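PDB 6J3E: glutathione S-transferase from Ceriporiopsis subvermispora, which probably transfers glutathione to electrophilic substrates as a serine-type glutathione S-transferase, its fold pairing a thioredoxin-like domain with a helical one. Local coordinates for residues A[208-211]-A[212-216]; A[198-201]-A[202-205]. One frame throughout, in Å; residues are numbered along the deposited sequence.

Overall arrangement
Two local contacts follow one another along the chain in the helical C-terminal domain: contact 2 is the bend that leads into helix 206-222, and contact 1 lies in the opening turns of that helix. Their centres lie 13 Å apart, yet they touch. D208 of the helix reaches back with OD1 to the backbone N of F199, 2.8 Å away in a probable hydrogen bond, and I211 CD1 packs 3.5 Å from F199 CE1. Only contact 1 approaches the glutathione site, left without glutathione in this apo model: the W214 side chain comes within about 3 Å of that of K26, while V204 of contact 2 stays about 11 Å from it.

Contact 1: A[208-211]-A[212-216]; sequences DITI and VGWVI
W214 turns the edge of its indole to the carbonyl of T210, one helical turn earlier: CD1 lies 3.1 Å from T210 O, and the oxygen sits in the ring plane, so a C-H rather than the pi face meets it. The same T210 O takes a weak hydrogen bond from W214 N at 3.3 Å. V212 also sets a side-chain carbon against backbone carbonyls. Its CG2 occupies the crowded position between backbone N and carbonyl carbon (CG1 at chi1 -67°), which sets this methyl 3.2 Å from I209 O and 3.4 Å from D208 O. In its place an alanine would probably leave those two carbonyls without their methyl cover and open a gap beside Q243 and F247. I211 and V215 lie side by side, their CG2 methyls 4.1 Å apart, beside the bond from V215 N to I211 O (2.9 Å). G213 N reaches I209 O at 2.9 Å. Farther out, helix 109-136 brings F119 against the W214 ring, the two planes at about 55°, and W217 meets that ring as well. On helix 22-34, K26 also touches W214, and both it and N23 are glutathione-binding residues. The polar groups of this buried contact largely pair, T210 OG1 with Y206 O and the D208 carboxylate with S205 N and F199 N; apolar side chains pack by shape, and the indole meets the glutathione site.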
# COMPACT_ATOMS: atom_id res chain seq x y z
N ASP A 208 12.32 4.98 2.08
CA ASP A 208 12.73 6.37 2.24
C ASP A 208 13.22 6.93 0.92
O ASP A 208 12.91 8.08 0.58
CB ASP A 208 13.86 6.46 3.28
CG ASP A 208 13.58 5.64 4.52
OD1 ASP A 208 12.47 5.76 5.10
OD2 ASP A 208 14.48 4.87 4.92
N ILE A 209 14.00 6.15 0.18
CA ILE A 209 14.54 6.61 -1.09
C ILE A 209 13.40 6.87 -2.05
O ILE A 209 13.42 7.84 -2.81
CB ILE A 209 15.54 5.57 -1.64
CG1 ILE A 209 16.72 5.44 -0.68
CG2 ILE A 209 16.02 5.95 -3.04
CD1 ILE A 209 17.68 4.33 -1.03
N THR A 210 12.36 6.03 -1.99
CA THR A 210 11.20 6.21 -2.86
C THR A 210 10.58 7.59 -2.67
O THR A 210 10.22 8.27 -3.64
CB THR A 210 10.16 5.13 -2.58
OG1 THR A 210 10.71 3.84 -2.91
CG2 THR A 210 8.91 5.36 -3.39
N ILE A 211 10.45 8.02 -1.42
CA ILE A 211 9.77 9.28 -1.14
C ILE A 211 10.61 10.45 -1.64
O ILE A 211 10.11 11.33 -2.35
CB ILE A 211 9.44 9.38 0.36
CG1 ILE A 211 8.54 8.21 0.76
CG2 ILE A 211 8.77 10.68 0.68
CD1 ILE A 211 8.28 8.09 2.23
N VAL A 212 11.90 10.46 -1.32
CA VAL A 212 12.71 11.61 -1.73
C VAL A 212 12.87 11.62 -3.24
O VAL A 212 13.06 12.69 -3.84
CB VAL A 212 14.07 11.61 -0.99
CG1 VAL A 212 13.85 11.87 0.50
CG2 VAL A 212 14.77 10.29 -1.21
N GLY A 213 12.80 10.46 -3.88
CA GLY A 213 12.78 10.45 -5.34
C GLY A 213 11.67 11.31 -5.89
O GLY A 213 11.90 12.20 -6.73
N TRP A 214 10.44 11.08 -5.42
CA TRP A 214 9.33 11.81 -5.99
C TRP A 214 9.30 13.24 -5.48
O TRP A 214 8.90 14.15 -6.22
CB TRP A 214 8.02 11.07 -5.72
CG TRP A 214 7.92 9.80 -6.51
CD1 TRP A 214 8.49 8.59 -6.20
CD2 TRP A 214 7.23 9.61 -7.75
NE1 TRP A 214 8.20 7.66 -7.17
CE2 TRP A 214 7.43 8.26 -8.14
CE3 TRP A 214 6.47 10.44 -8.58
CZ2 TRP A 214 6.89 7.72 -9.32
CZ3 TRP A 214 5.94 9.91 -9.75
CH2 TRP A 214 6.15 8.56 -10.11
N VAL A 215 9.74 13.48 -4.24
CA VAL A 215 9.70 14.83 -3.70
C VAL A 215 10.73 15.71 -4.38
O VAL A 215 10.44 16.87 -4.70
CB VAL A 215 9.88 14.81 -2.17
CG1 VAL A 215 10.04 16.22 -1.63
CG2 VAL A 215 8.69 14.17 -1.53
N ILE A 216 11.92 15.17 -4.65
CA ILE A 216 12.94 15.99 -5.32
C ILE A 216 12.49 16.34 -6.73
O ILE A 216 12.84 17.41 -7.26
CB ILE A 216 14.32 15.29 -5.30
CG1 ILE A 216 15.43 16.32 -5.43
CG2 ILE A 216 14.48 14.27 -6.43
CD1 ILE A 216 15.38 17.37 -4.37

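Contact 2: A[198-201]-A[202-205]; sequences LFLG and DKVS
L198 lays its CD1 against the methyl V204 CG2, 3.7 Å away, on the returning chain. Its CG stands anti to its carbonyl carbon (chi1 -50°), and with chi2 extended (-171°) this brings CD1 alongside the backbone too, 3.6 Å from K203 O. L200 reaches instead toward the end of the returning chain, where its CD1 meets S205 CB at 3.7 Å. Between these two leucines sits a water that joins the limbs: it accepts from L200 N at 2.8 Å, donates to K203 O at 2.6 Å, and shares a hydrogen bond with S205 OG. Three bonds thus fix it, and it satisfies backbone groups that do not meet directly. The first limb is a type I beta turn from L198 to G201, closed by G201 N bonding to L198 O at 3.1 Å. G201 then adopts a positive phi (99°), at which a CB would be jammed against the carbonyl of L200. The second limb ends in the helix start familiar from glutathione S-transferases: S205 is the N-cap of helix 206-222, and in the Ser-x-x-Asp sequence that begins there, D208 OD2 accepts from S205 N, the backbone half of a capping box. At the exposed apex D202 N makes a weak, bent bond to L200 O, while D202 OD1, another acceptor, lies 3.4 Å from that same oxygen, a pairing that is likely to be mildly unfavourable. F199 heads the other way, its ring edge-to-face with F115, and A110 of the second subunit packs on it just as L111 of that subunit packs on L200.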
# COMPACT_ATOMS: atom_id res chain seq x y z
N LEU A 198 12.38 7.99 8.92
CA LEU A 198 12.67 6.81 8.12
C LEU A 198 11.74 5.68 8.53
O LEU A 198 11.39 5.53 9.71
CB LEU A 198 14.11 6.38 8.30
CG LEU A 198 15.14 7.50 8.14
CD1 LEU A 198 16.53 6.87 8.13
CD2 LEU A 198 14.88 8.32 6.87
N PHE A 199 11.38 4.86 7.54
CA PHE A 199 10.41 3.80 7.79
C PHE A 199 10.90 2.78 8.82
O PHE A 199 10.12 2.35 9.68
CB PHE A 199 10.04 3.11 6.48
CG PHE A 199 8.85 3.71 5.84
CD1 PHE A 199 8.95 4.93 5.18
CD2 PHE A 199 7.62 3.10 5.97
CE1 PHE A 199 7.83 5.52 4.63
CE2 PHE A 199 6.49 3.68 5.40
CZ PHE A 199 6.60 4.90 4.73
N LEU A 200 12.17 2.36 8.74
CA LEU A 200 12.72 1.39 9.69
C LEU A 200 13.20 2.04 10.98
O LEU A 200 13.78 1.33 11.82
CB LEU A 200 13.90 0.61 9.09
CG LEU A 200 13.85 0.06 7.68
CD1 LEU A 200 15.22 -0.52 7.32
CD2 LEU A 200 12.76 -0.99 7.52
N GLY A 201 12.99 3.34 11.16
CA GLY A 201 13.40 4.04 12.36
C GLY A 201 14.71 4.79 12.21
O GLY A 201 14.73 5.99 11.91
N ASP A 202 15.81 4.08 12.41
CA ASP A 202 17.14 4.66 12.40
C ASP A 202 17.92 4.39 11.12
O ASP A 202 18.86 5.14 10.83
CB ASP A 202 17.93 4.14 13.61
CG ASP A 202 17.76 2.64 13.79
OD1 ASP A 202 16.91 2.06 13.07
OD2 ASP A 202 18.44 2.05 14.66
N LYS A 203 17.57 3.36 10.36
CA LYS A 203 18.30 2.99 9.16
C LYS A 203 17.54 3.41 7.90
O LYS A 203 16.31 3.33 7.85
CB LYS A 203 18.55 1.48 9.13
CG LYS A 203 19.30 0.95 10.34
CD LYS A 203 18.62 -0.28 10.94
CE LYS A 203 18.43 -1.39 9.91
NZ LYS A 203 17.72 -2.57 10.50
N VAL A 204 18.29 3.85 6.88
CA VAL A 204 17.71 4.16 5.58
C VAL A 204 17.28 2.89 4.87
O VAL A 204 17.97 1.86 4.92
CB VAL A 204 18.73 4.94 4.74
CG1 VAL A 204 18.39 4.84 3.26
CG2 VAL A 204 18.77 6.36 5.19
N SER A 205 16.13 2.95 4.20
CA SER A 205 15.61 1.84 3.43
C SER A 205 15.20 2.36 2.06
O SER A 205 15.13 3.57 1.84
CB SER A 205 14.42 1.20 4.14
OG SER A 205 13.46 2.20 4.43
O HOH W 1 14.02 3.16 6.74